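Local coordinates for protein MGS-M4 (Unidentified, PDB 4Q3M) that belongs to the aldo-keto reductases and probably reduces carbonyl groups with a nicotinamide cofactor, although its substrate is unknown, at residues A[82-87]-A[118-123]; A[124-129]-A[150-155]; A[133-138]-A[144-149]; A[106-109]-A[113-116]. All blocks are in the same frame, centred on the assembly; numbering follows the deposited sequence.

Contact 1: residues A[82-87]-A[118-123]; sequences EKTLEA and YRAFET
Two neighbouring helices of the outer layer of an alpha/beta barrel pack here through methyl and ring carbons, with Thr84 and Leu85 of helix 81-94 set against Ala120 and Phe121 of helix 111-126. The segment axes approach to 8.6 Å and cross at -48°, a closeness consistent with the single methyl of Ala120 at the crossing. The gamma methyl of Thr84 meets both Ala120 and Phe121. It lies anti to the backbone N (the chi1 of -70° describes OG1), which carries Thr84 CG2 to 3.6 Å from Ala120 CB and turns it on to the rim of the Phe121 ring. There CG2 lies in the ring plane, at the edge, 3.4 Å from Phe121 CE1, and the two side chains meet at about a right angle. Leu85 reaches in from beside them, its CD2 lying 3.9 Å from Ala120 CB. The Phe121 ring also touches Leu74 and Ile133 and meets the ring of Tyr103, so it continues the interface into the barrel wall. Thr84 OG1 turns back to its own helix start, hydrogen-bonded to Gly80 O. No hydrogen bond crosses between the two segments, which implies that they are held by close fit and by burial of methyl and ring carbons.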
loop_
_atom_site.group_PDB
_atom_site.type_symbol
_atom_site.label_atom_id
_atom_site.label_comp_id
_atom_site.label_asym_id
_atom_site.label_seq_id
_atom_site.Cartn_x
_atom_site.Cartn_y
_atom_site.Cartn_z
ATOM N N GLU A 82 -18.357 17.726 -14.115
ATOM C CA GLU A 82 -18.430 18.236 -15.481
ATOM C C GLU A 82 -17.313 17.695 -16.366
ATOM O O GLU A 82 -17.526 17.413 -17.545
ATOM C CB GLU A 82 -18.391 19.765 -15.485
ATOM C CG GLU A 82 -19.573 20.419 -14.798
ATOM C CD GLU A 82 -20.902 20.064 -15.440
ATOM O OE1 GLU A 82 -20.928 19.798 -16.660
ATOM O OE2 GLU A 82 -21.923 20.047 -14.721
ATOM N N LYS A 83 -16.124 17.551 -15.793
ATOM C CA LYS A 83 -14.968 17.090 -16.550
ATOM C C LYS A 83 -15.078 15.600 -16.863
ATOM O O LYS A 83 -14.559 15.130 -17.876
ATOM C CB LYS A 83 -13.678 17.379 -15.780
ATOM C CG LYS A 83 -12.455 17.566 -16.660
ATOM C CD LYS A 83 -11.318 18.210 -15.881
ATOM C CE LYS A 83 -10.163 18.589 -16.794
ATOM N NZ LYS A 83 -9.098 19.325 -16.058
ATOM N N THR A 84 -15.764 14.866 -15.993
ATOM C CA THR A 84 -15.940 13.429 -16.169
ATOM C C THR A 84 -16.910 13.125 -17.308
ATOM O O THR A 84 -16.657 12.242 -18.129
ATOM C CB THR A 84 -16.449 12.760 -14.876
ATOM O OG1 THR A 84 -15.411 12.775 -13.889
ATOM C CG2 THR A 84 -16.850 11.322 -15.139
ATOM N N LEU A 85 -18.017 13.862 -17.352
ATOM C CA LEU A 85 -19.011 13.698 -18.409
ATOM C C LEU A 85 -18.393 13.909 -19.786
ATOM O O LEU A 85 -18.720 13.201 -20.739
ATOM C CB LEU A 85 -20.178 14.670 -18.210
ATOM C CG LEU A 85 -21.044 14.498 -16.961
ATOM C CD1 LEU A 85 -22.105 15.585 -16.901
ATOM C CD2 LEU A 85 -21.684 13.119 -16.934
ATOM N N GLU A 86 -17.493 14.882 -19.878
ATOM C CA GLU A 86 -16.836 15.211 -21.138
ATOM C C GLU A 86 -15.757 14.193 -21.496
ATOM O O GLU A 86 -15.615 13.810 -22.657
ATOM C CB GLU A 86 -16.232 16.617 -21.070
ATOM C CG GLU A 86 -15.472 17.043 -22.320
ATOM C CD GLU A 86 -16.377 17.297 -23.515
ATOM O OE1 GLU A 86 -17.616 17.275 -23.354
ATOM O OE2 GLU A 86 -15.844 17.524 -24.622
ATOM N N ALA A 87 -15.001 13.757 -20.494
ATOM C CA ALA A 87 -13.943 12.775 -20.708
ATOM C C ALA A 87 -14.528 11.425 -21.100
ATOM O O ALA A 87 -13.875 10.624 -21.769
ATOM C CB ALA A 87 -13.087 12.641 -19.465
ATOM N N TYR A 118 -17.957 10.128 -9.305
ATOM C CA TYR A 118 -18.866 8.995 -9.286
ATOM C C TYR A 118 -20.309 9.433 -9.525
ATOM O O TYR A 118 -21.098 8.690 -10.109
ATOM C CB TYR A 118 -18.750 8.248 -7.960
ATOM C CG TYR A 118 -19.293 6.842 -8.012
ATOM C CD1 TYR A 118 -18.521 5.800 -8.508
ATOM C CD2 TYR A 118 -20.574 6.558 -7.567
ATOM C CE1 TYR A 118 -19.013 4.511 -8.559
ATOM C CE2 TYR A 118 -21.074 5.274 -7.612
ATOM C CZ TYR A 118 -20.291 4.254 -8.109
ATOM O OH TYR A 118 -20.786 2.973 -8.157
ATOM N N ARG A 119 -20.646 10.636 -9.071
ATOM C CA ARG A 119 -21.963 11.208 -9.334
ATOM C C ARG A 119 -22.188 11.329 -10.834
ATOM O O ARG A 119 -23.302 11.143 -11.325
ATOM C CB ARG A 119 -22.110 12.576 -8.665
ATOM C CG ARG A 119 -22.374 12.521 -7.169
ATOM C CD ARG A 119 -23.780 12.029 -6.869
ATOM N NE ARG A 119 -24.062 12.028 -5.436
ATOM C CZ ARG A 119 -23.929 10.967 -4.648
ATOM N NH1 ARG A 119 -23.517 9.811 -5.153
ATOM N NH2 ARG A 119 -24.207 11.060 -3.355
ATOM N N ALA A 120 -21.117 11.640 -11.559
ATOM C CA ALA A 120 -21.170 11.701 -13.012
ATOM C C ALA A 120 -21.319 10.300 -13.596
ATOM O O ALA A 120 -22.030 10.106 -14.581
ATOM C CB ALA A 120 -19.932 12.384 -13.563
ATOM N N PHE A 121 -20.644 9.329 -12.984
ATOM C CA PHE A 121 -20.793 7.930 -13.374
ATOM C C PHE A 121 -22.246 7.500 -13.208
ATOM O O PHE A 121 -22.807 6.815 -14.064
ATOM C CB PHE A 121 -19.891 7.011 -12.541
ATOM C CG PHE A 121 -18.446 7.011 -12.961
ATOM C CD1 PHE A 121 -17.884 8.098 -13.610
ATOM C CD2 PHE A 121 -17.647 5.908 -12.706
ATOM C CE1 PHE A 121 -16.553 8.085 -13.985
ATOM C CE2 PHE A 121 -16.319 5.889 -13.084
ATOM C CZ PHE A 121 -15.772 6.980 -13.723
ATOM N N GLU A 122 -22.845 7.913 -12.096
ATOM C CA GLU A 122 -24.221 7.559 -11.774
ATOM C C GLU A 122 -25.207 8.165 -12.768
ATOM O O GLU A 122 -26.196 7.532 -13.134
ATOM C CB GLU A 122 -24.566 8.005 -10.352
ATOM C CG GLU A 122 -23.852 7.212 -9.270
ATOM C CD GLU A 122 -24.161 7.714 -7.874
ATOM O OE1 GLU A 122 -24.440 8.922 -7.724
ATOM O OE2 GLU A 122 -24.127 6.901 -6.927
ATOM N N THR A 123 -24.932 9.392 -13.201
ATOM C CA THR A 123 -25.762 10.051 -14.202
ATOM C C THR A 123 -25.701 9.288 -15.523
ATOM O O THR A 123 -26.722 9.071 -16.175
ATOM C CB THR A 123 -25.326 11.512 -14.432
ATOM O OG1 THR A 123 -25.476 12.255 -13.215
ATOM C CG2 THR A 123 -26.172 12.160 -15.517
#

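Contact 2: residues A[124-129]-A[150-155]; sequences LYEEGK and AKIPPM
Glu122 OE2 accepts the backbone amides of both Ile152 and Lys151, and so brings the loop 150-155 to the helix whose Tyr125, just under one turn further on, meets Ile152 and Met155. The CG of Tyr125 stands anti to the backbone N, chi1 -174°, and the ring extends from the helix towards these two residues. Ile152 CD1 comes to 3.5 Å from Tyr125 CD2, while the aliphatic part of Glu126 borders the same methyl, its CG 4.2 Å from Ile152 CD1. Farther along the ring, the terminal methyl of Met155, CE, lies 3.7 Å from Tyr125 CZ and equally near the phenol oxygen. The sulfur completes a Met-aromatic contact, Met155 SD standing 5.4 Å from the ring centroid and 45° off its normal; both aliphatic chains cross obliquely with the tyrosine. A serine in place of Tyr125 would probably leave the ends of Ile152 and Met155 without their shared aromatic partner and cost Asn8 the hydroxyl to which its side-chain amide is bonded. Beyond Tyr125 the helix ends in a Schellman motif: Leu124 O accepts Lys129 N at 2.9 Å and, weakly, Glu127 N, a further weak bond runs from Gly128 N to Tyr125 O, and Gly128 turns the chain with a positive phi of 77°. The C-terminal end of helix 111-126 thus lies against the loop joining helix 140-149 to strand 156-160, with Ile152 and Met155 also resting on Ile133 of strand 133-136.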
loop_
_atom_site.group_PDB
_atom_site.type_symbol
_atom_site.label_atom_id
_atom_site.label_comp_id
_atom_site.label_asym_id
_atom_site.label_seq_id
_atom_site.Cartn_x
_atom_site.Cartn_y
_atom_site.Cartn_z
ATOM N N LEU A 124 -24.496 8.874 -15.901
ATOM C CA LEU A 124 -24.289 8.115 -17.129
ATOM C C LEU A 124 -24.949 6.742 -17.051
ATOM O O LEU A 124 -25.458 6.231 -18.048
ATOM C CB LEU A 124 -22.794 7.964 -17.416
ATOM C CG LEU A 124 -22.023 9.258 -17.682
ATOM C CD1 LEU A 124 -20.523 9.005 -17.636
ATOM C CD2 LEU A 124 -22.428 9.863 -19.016
ATOM N N TYR A 125 -24.935 6.152 -15.859
ATOM C CA TYR A 125 -25.550 4.847 -15.643
ATOM C C TYR A 125 -27.064 4.933 -15.785
ATOM O O TYR A 125 -27.695 4.052 -16.368
ATOM C CB TYR A 125 -25.174 4.298 -14.265
ATOM C CG TYR A 125 -25.655 2.887 -14.008
ATOM C CD1 TYR A 125 -24.946 1.792 -14.488
ATOM C CD2 TYR A 125 -26.813 2.649 -13.280
ATOM C CE1 TYR A 125 -25.381 0.500 -14.252
ATOM C CE2 TYR A 125 -27.254 1.363 -13.038
ATOM C CZ TYR A 125 -26.535 0.291 -13.526
ATOM O OH TYR A 125 -26.973 -0.991 -13.288
ATOM N N GLU A 126 -27.638 6.005 -15.249
ATOM C CA GLU A 126 -29.073 6.234 -15.345
ATOM C C GLU A 126 -29.485 6.520 -16.786
ATOM O O GLU A 126 -30.598 6.195 -17.198
ATOM C CB GLU A 126 -29.494 7.388 -14.433
ATOM C CG GLU A 126 -29.350 7.085 -12.950
ATOM C CD GLU A 126 -29.608 8.297 -12.076
ATOM O OE1 GLU A 126 -29.886 9.381 -12.629
ATOM O OE2 GLU A 126 -29.533 8.163 -10.836
ATOM N N GLU A 127 -28.577 7.121 -17.549
ATOM C CA GLU A 127 -28.845 7.454 -18.945
ATOM C C GLU A 127 -28.577 6.269 -19.871
ATOM O O GLU A 127 -28.796 6.353 -21.079
ATOM C CB GLU A 127 -28.008 8.661 -19.375
ATOM C CG GLU A 127 -28.436 9.969 -18.728
ATOM C CD GLU A 127 -27.565 11.140 -19.138
ATOM O OE1 GLU A 127 -26.516 10.908 -19.776
ATOM O OE2 GLU A 127 -27.929 12.293 -18.824
ATOM N N GLY A 128 -28.101 5.168 -19.297
ATOM C CA GLY A 128 -27.889 3.944 -20.049
ATOM C C GLY A 128 -26.651 3.946 -20.925
ATOM O O GLY A 128 -26.537 3.138 -21.846
ATOM N N LYS A 129 -25.718 4.849 -20.639
ATOM C CA LYS A 129 -24.486 4.937 -21.417
ATOM C C LYS A 129 -23.398 4.025 -20.853
ATOM O O LYS A 129 -22.460 3.658 -21.559
ATOM C CB LYS A 129 -23.993 6.383 -21.479
ATOM C CG LYS A 129 -24.884 7.294 -22.310
ATOM C CD LYS A 129 -24.324 8.705 -22.389
ATOM C CE LYS A 129 -25.204 9.596 -23.252
ATOM N NZ LYS A 129 -24.686 10.991 -23.318
ATOM N N ALA A 150 -22.578 6.771 -2.189
ATOM C CA ALA A 150 -23.111 6.496 -3.520
ATOM C C ALA A 150 -24.585 6.120 -3.448
ATOM O O ALA A 150 -25.051 5.578 -2.446
ATOM C CB ALA A 150 -22.317 5.396 -4.206
ATOM N N LYS A 151 -25.316 6.421 -4.514
ATOM C CA LYS A 151 -26.716 6.035 -4.618
ATOM C C LYS A 151 -26.821 4.786 -5.484
ATOM O O LYS A 151 -27.808 4.052 -5.430
ATOM C CB LYS A 151 -27.550 7.180 -5.189
ATOM C CG LYS A 151 -27.439 8.460 -4.373
ATOM C CD LYS A 151 -28.311 9.571 -4.929
ATOM C CE LYS A 151 -28.225 10.813 -4.057
ATOM N NZ LYS A 151 -28.631 10.531 -2.652
ATOM N N ILE A 152 -25.784 4.559 -6.281
ATOM C CA ILE A 152 -25.624 3.320 -7.027
ATOM C C ILE A 152 -24.279 2.706 -6.651
ATOM O O ILE A 152 -23.246 3.091 -7.198
ATOM C CB ILE A 152 -25.700 3.546 -8.547
ATOM C CG1 ILE A 152 -27.015 4.237 -8.915
ATOM C CG2 ILE A 152 -25.559 2.227 -9.292
ATOM C CD1 ILE A 152 -27.111 4.635 -10.368
ATOM N N PRO A 153 -24.294 1.758 -5.699
ATOM C CA PRO A 153 -23.095 1.150 -5.107
ATOM C C PRO A 153 -22.097 0.623 -6.136
ATOM O O PRO A 153 -22.511 0.090 -7.166
ATOM C CB PRO A 153 -23.668 -0.001 -4.274
ATOM C CG PRO A 153 -25.040 0.447 -3.921
ATOM C CD PRO A 153 -25.532 1.206 -5.119
ATOM N N PRO A 154 -20.793 0.782 -5.855
ATOM C CA PRO A 154 -19.698 0.301 -6.706
ATOM C C PRO A 154 -19.845 -1.174 -7.055
ATOM O O PRO A 154 -20.248 -1.971 -6.208
ATOM C CB PRO A 154 -18.457 0.538 -5.843
ATOM C CG PRO A 154 -18.831 1.679 -4.969
ATOM C CD PRO A 154 -20.291 1.493 -4.666
ATOM N N MET A 155 -19.519 -1.528 -8.292
ATOM C CA MET A 155 -19.718 -2.890 -8.768
ATOM C C MET A 155 -18.394 -3.611 -8.986
ATOM O O MET A 155 -18.320 -4.835 -8.874
ATOM C CB MET A 155 -20.531 -2.879 -10.065
ATOM C CG MET A 155 -21.809 -2.058 -9.980
ATOM S SD MET A 155 -22.688 -1.941 -11.549
ATOM C CE MET A 155 -24.032 -0.846 -11.101
#

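Contact 3: residues A[133-138]-A[144-149]; sequences IGVSNF and MYLMEN
Leu146 of helix 140-149 points one methyl at two differently turned partners, Val135 on the strand and Phe138 just beyond it. Its CD2 lies 3.6 Å from Val135 CG1, the two branched chains passing alongside each other in opposite directions. The same methyl is 3.8 Å from Phe138 CE2, and here leucine and phenylalanine meet at about a right angle, with CD2 set obliquely to the ring. Val135 faces both partners. Its CG1 is anti to the carbonyl carbon, chi1 -69°, which extends that methyl towards the helix, while its CB sits 3.6 Å above the plane of the Phe138 ring, over the centre. Val135 thus covers one face of the Phe138 ring, and Leu146 CD2 touches both residues. Leu143, a turn earlier on the helix, lies against the same two side chains, and the ring of Phe108 meets that of Phe138 edge-to-face. Near its C-terminal end the helix carries a side-chain bond of its own. Asn149 ND2 donates to Tyr145 O at 2.9 Å, an oxygen that also accepts Asn149 N, and Asn149 ND2 also lies 3.3 Å above the Tyr145 ring, over its centre. Met144, by contrast, packs on Met144 of the second subunit. No hydrogen bond crosses, and between these segments the contact is made by hydrocarbon, as expected of the beta-alpha-beta crossover, strand 133-136 to helix 140-149 to strand 156-160, from which a TIM barrel is built by repetition.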
loop_
_atom_site.group_PDB
_atom_site.type_symbol
_atom_site.label_atom_id
_atom_site.label_comp_id
_atom_site.label_asym_id
_atom_site.label_seq_id
_atom_site.Cartn_x
_atom_site.Cartn_y
_atom_site.Cartn_z
ATOM N N ILE A 133 -20.687 0.467 -13.332
ATOM C CA ILE A 133 -19.752 1.472 -12.840
ATOM C C ILE A 133 -18.971 0.954 -11.639
ATOM O O ILE A 133 -19.502 0.213 -10.812
ATOM C CB ILE A 133 -20.473 2.779 -12.456
ATOM C CG1 ILE A 133 -21.637 2.490 -11.505
ATOM C CG2 ILE A 133 -20.976 3.496 -13.699
ATOM C CD1 ILE A 133 -22.367 3.729 -11.039
ATOM N N GLY A 134 -17.705 1.346 -11.550
ATOM C CA GLY A 134 -16.853 0.919 -10.455
ATOM C C GLY A 134 -15.626 1.794 -10.298
ATOM O O GLY A 134 -15.577 2.912 -10.811
ATOM N N VAL A 135 -14.629 1.282 -9.583
ATOM C CA VAL A 135 -13.393 2.022 -9.355
ATOM C C VAL A 135 -12.158 1.172 -9.621
ATOM O O VAL A 135 -12.258 -0.013 -9.942
ATOM C CB VAL A 135 -13.311 2.560 -7.916
ATOM C CG1 VAL A 135 -14.332 3.663 -7.703
ATOM C CG2 VAL A 135 -13.509 1.430 -6.914
ATOM N N SER A 136 -10.994 1.796 -9.485
ATOM C CA SER A 136 -9.720 1.105 -9.617
ATOM C C SER A 136 -8.702 1.725 -8.667
ATOM O O SER A 136 -8.730 2.933 -8.427
ATOM C CB SER A 136 -9.214 1.161 -11.058
ATOM O OG SER A 136 -7.973 0.490 -11.191
ATOM N N ASN A 137 -7.815 0.891 -8.130
ATOM C CA ASN A 137 -6.812 1.322 -7.156
ATOM C C ASN A 137 -7.431 1.996 -5.934
ATOM O O ASN A 137 -6.854 2.921 -5.363
ATOM C CB ASN A 137 -5.795 2.263 -7.804
ATOM C CG ASN A 137 -4.991 1.591 -8.899
ATOM O OD1 ASN A 137 -4.151 0.733 -8.630
ATOM N ND2 ASN A 137 -5.237 1.988 -10.143
ATOM N N PHE A 138 -8.611 1.530 -5.541
ATOM C CA PHE A 138 -9.259 2.016 -4.332
ATOM C C PHE A 138 -9.012 1.056 -3.177
ATOM O O PHE A 138 -9.239 -0.148 -3.301
ATOM C CB PHE A 138 -10.763 2.197 -4.555
ATOM C CG PHE A 138 -11.144 3.552 -5.085
ATOM C CD1 PHE A 138 -10.388 4.167 -6.070
ATOM C CD2 PHE A 138 -12.265 4.207 -4.602
ATOM C CE1 PHE A 138 -10.740 5.412 -6.559
ATOM C CE2 PHE A 138 -12.623 5.452 -5.087
ATOM C CZ PHE A 138 -11.859 6.055 -6.067
ATOM N N MET A 144 -15.244 2.421 1.550
ATOM C CA MET A 144 -16.189 2.723 2.623
ATOM C C MET A 144 -16.896 4.051 2.378
ATOM O O MET A 144 -18.082 4.200 2.677
ATOM C CB MET A 144 -15.483 2.755 3.984
ATOM C CG MET A 144 -14.898 1.421 4.419
ATOM S SD MET A 144 -14.522 1.325 6.181
ATOM C CE MET A 144 -13.266 2.588 6.339
ATOM N N TYR A 145 -16.162 5.012 1.826
ATOM C CA TYR A 145 -16.716 6.326 1.530
ATOM C C TYR A 145 -17.745 6.250 0.407
ATOM O O TYR A 145 -18.791 6.896 0.472
ATOM C CB TYR A 145 -15.600 7.306 1.161
ATOM C CG TYR A 145 -16.077 8.724 0.947
ATOM C CD1 TYR A 145 -16.274 9.580 2.024
ATOM C CD2 TYR A 145 -16.327 9.209 -0.330
ATOM C CE1 TYR A 145 -16.710 10.877 1.834
ATOM C CE2 TYR A 145 -16.763 10.505 -0.529
ATOM C CZ TYR A 145 -16.952 11.335 0.556
ATOM O OH TYR A 145 -17.385 12.627 0.360
ATOM N N LEU A 146 -17.412 5.541 -0.637
ATOM C CA LEU A 146 -18.318 5.302 -1.718
ATOM C C LEU A 146 -19.565 4.458 -1.341
ATOM O O LEU A 146 -20.648 4.767 -1.758
ATOM C CB LEU A 146 -17.532 4.695 -2.866
ATOM C CG LEU A 146 -17.441 5.440 -4.181
ATOM C CD1 LEU A 146 -17.192 6.913 -3.984
ATOM C CD2 LEU A 146 -16.345 4.859 -5.010
ATOM N N MET A 147 -19.386 3.410 -0.540
ATOM C CA MET A 147 -20.483 2.600 -0.020
ATOM C C MET A 147 -21.465 3.455 0.772
ATOM O O MET A 147 -22.678 3.255 0.704
ATOM C CB MET A 147 -19.951 1.468 0.863
ATOM C CG MET A 147 -19.151 0.412 0.120
ATOM S SD MET A 147 -20.099 -0.381 -1.191
ATOM C CE MET A 147 -21.445 -1.095 -0.250
ATOM N N GLU A 148 -20.930 4.420 1.509
ATOM C CA GLU A 148 -21.744 5.299 2.334
ATOM C C GLU A 148 -22.486 6.353 1.514
ATOM O O GLU A 148 -23.656 6.635 1.770
ATOM C CB GLU A 148 -20.873 5.986 3.389
ATOM C CG GLU A 148 -21.629 6.939 4.301
ATOM C CD GLU A 148 -22.571 6.222 5.250
ATOM O OE1 GLU A 148 -22.362 5.017 5.504
ATOM O OE2 GLU A 148 -23.523 6.866 5.742
ATOM N N ASN A 149 -21.811 6.926 0.522
ATOM C CA ASN A 149 -22.332 8.111 -0.154
ATOM C C ASN A 149 -22.915 7.886 -1.550
ATOM O O ASN A 149 -23.666 8.726 -2.045
ATOM C CB ASN A 149 -21.233 9.172 -0.237
ATOM C CG ASN A 149 -20.861 9.729 1.122
ATOM O OD1 ASN A 149 -21.629 10.475 1.730
ATOM N ND2 ASN A 149 -19.679 9.367 1.607
#

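Contact 4: residues A[106-109]-A[113-116]; sequences HWFK and NALS
Asn113, in the first turn of helix 111-126, bends back to the carbonyl of Lys109, and each successive atom of its side chain can be read against that oxygen. CB already lies 3.3 Å from Lys109 O. Asn113 CG, anti to its own carbonyl carbon and beside the backbone N (chi1 -78°), follows at 3.5 Å from Lys109 O. At the tip ND2 donates to Lys109 O at 2.9 Å, with an N-H...O angle of 150°; the donor arrives nearly along the C=O axis, though the oxygen is tilted somewhat out of the asparagine amide plane. A water joins the same two residues, accepting from Asn113 N at 2.9 Å and donating a weak bond to Lys109 O. A leucine here would probably leave the Lys109 carbonyl without its amide donor, with the weak water bond as the remaining polar link between the two segments. Next to this polar link, Phe108 CE1 approaches Ala114 CB at 4.2 Å, obliquely to the ring. Lys109 directs its NZ to the C-terminal tail, bonding the carbonyls of Val272 and Tyr274. The contact thus folds the loop after strand 102-105 on to the start of helix 111-126, while Phe108 stacks on His142 of helix 140-149.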
loop_
_atom_site.group_PDB
_atom_site.type_symbol
_atom_site.label_atom_id
_atom_site.label_comp_id
_atom_site.label_asym_id
_atom_site.label_seq_id
_atom_site.Cartn_x
_atom_site.Cartn_y
_atom_site.Cartn_z
ATOM N N HIS A 106 -9.851 5.574 -12.265
ATOM C CA HIS A 106 -8.535 4.950 -12.377
ATOM C C HIS A 106 -7.747 4.970 -11.067
ATOM O O HIS A 106 -7.169 3.958 -10.670
ATOM C CB HIS A 106 -7.725 5.633 -13.481
ATOM C CG HIS A 106 -6.730 4.734 -14.145
ATOM N ND1 HIS A 106 -6.361 4.881 -15.466
ATOM C CD2 HIS A 106 -6.031 3.674 -13.675
ATOM C CE1 HIS A 106 -5.476 3.952 -15.779
ATOM N NE2 HIS A 106 -5.258 3.206 -14.711
ATOM N N TRP A 107 -7.724 6.121 -10.403
ATOM C CA TRP A 107 -7.008 6.261 -9.137
ATOM C C TRP A 107 -7.803 7.089 -8.132
ATOM O O TRP A 107 -8.701 7.844 -8.506
ATOM C CB TRP A 107 -5.637 6.908 -9.358
ATOM C CG TRP A 107 -4.689 6.100 -10.194
ATOM C CD1 TRP A 107 -4.555 6.143 -11.552
ATOM C CD2 TRP A 107 -3.727 5.147 -9.726
ATOM N NE1 TRP A 107 -3.576 5.269 -11.959
ATOM C CE2 TRP A 107 -3.051 4.645 -10.857
ATOM C CE3 TRP A 107 -3.373 4.667 -8.461
ATOM C CZ2 TRP A 107 -2.045 3.686 -10.762
ATOM C CZ3 TRP A 107 -2.373 3.715 -8.368
ATOM C CH2 TRP A 107 -1.720 3.234 -9.512
ATOM N N PHE A 108 -7.463 6.949 -6.855
ATOM C CA PHE A 108 -8.071 7.766 -5.812
ATOM C C PHE A 108 -7.370 9.117 -5.719
ATOM O O PHE A 108 -6.148 9.185 -5.596
ATOM C CB PHE A 108 -8.022 7.049 -4.461
ATOM C CG PHE A 108 -8.650 7.826 -3.339
ATOM C CD1 PHE A 108 -10.025 7.845 -3.176
ATOM C CD2 PHE A 108 -7.863 8.532 -2.443
ATOM C CE1 PHE A 108 -10.605 8.557 -2.143
ATOM C CE2 PHE A 108 -8.438 9.246 -1.408
ATOM C CZ PHE A 108 -9.810 9.258 -1.257
ATOM N N LYS A 109 -8.151 10.191 -5.786
ATOM C CA LYS A 109 -7.605 11.542 -5.737
ATOM C C LYS A 109 -8.378 12.411 -4.751
ATOM O O LYS A 109 -8.704 13.560 -5.047
ATOM C CB LYS A 109 -7.630 12.181 -7.129
ATOM C CG LYS A 109 -6.812 11.439 -8.176
ATOM C CD LYS A 109 -5.320 11.645 -7.970
ATOM C CE LYS A 109 -4.930 13.099 -8.192
ATOM N NZ LYS A 109 -3.455 13.296 -8.142
ATOM N N ASN A 113 -13.266 14.445 -4.792
ATOM C CA ASN A 113 -13.042 14.186 -6.208
ATOM C C ASN A 113 -13.615 12.839 -6.625
ATOM O O ASN A 113 -14.077 12.675 -7.752
ATOM C CB ASN A 113 -11.550 14.240 -6.542
ATOM C CG ASN A 113 -11.030 15.658 -6.657
ATOM O OD1 ASN A 113 -11.786 16.589 -6.936
ATOM N ND2 ASN A 113 -9.728 15.828 -6.453
ATOM N N ALA A 114 -13.579 11.878 -5.709
ATOM C CA ALA A 114 -14.110 10.548 -5.974
ATOM C C ALA A 114 -15.629 10.585 -6.101
ATOM O O ALA A 114 -16.195 10.043 -7.049
ATOM C CB ALA A 114 -13.693 9.580 -4.875
ATOM N N LEU A 115 -16.281 11.237 -5.143
ATOM C CA LEU A 115 -17.737 11.311 -5.118
ATOM C C LEU A 115 -18.281 12.162 -6.263
ATOM O O LEU A 115 -19.286 11.813 -6.881
ATOM C CB LEU A 115 -18.218 11.867 -3.777
ATOM C CG LEU A 115 -19.732 11.911 -3.563
ATOM C CD1 LEU A 115 -20.339 10.532 -3.762
ATOM C CD2 LEU A 115 -20.062 12.450 -2.179
ATOM N N SER A 116 -17.612 13.279 -6.542
ATOM C CA SER A 116 -18.023 14.172 -7.623
ATOM C C SER A 116 -17.914 13.473 -8.970
ATOM O O SER A 116 -18.765 13.634 -9.843
ATOM C CB SER A 116 -17.178 15.446 -7.627
ATOM O OG SER A 116 -17.608 16.338 -8.639
HETATM O O HOH W 1 -10.931 15.380 -3.285
#

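How the contacts relate
Read from the N terminus, contact 1 opens on helix 81-94 and closes on helix 111-126, and the loop it forms holds strand 102-105 and the whole of contact 4, a short closure at the start of the second helix. Contact 2 then opens on the end of that helix and closes before strand 156-160, with contact 3 nested inside it. None of the loops cross. Two nested pairs therefore follow in series, sharing helix 111-126. Lateral bonds join the pairs: Arg119 NH2 of contact 1 lies 2.7 Å from Asn149 O of contact 3, and Asn137 ND2 of contact 3 lies 2.8 Å from His106 O of contact 4. Together they unite consecutive strands and helices of one barrel sector.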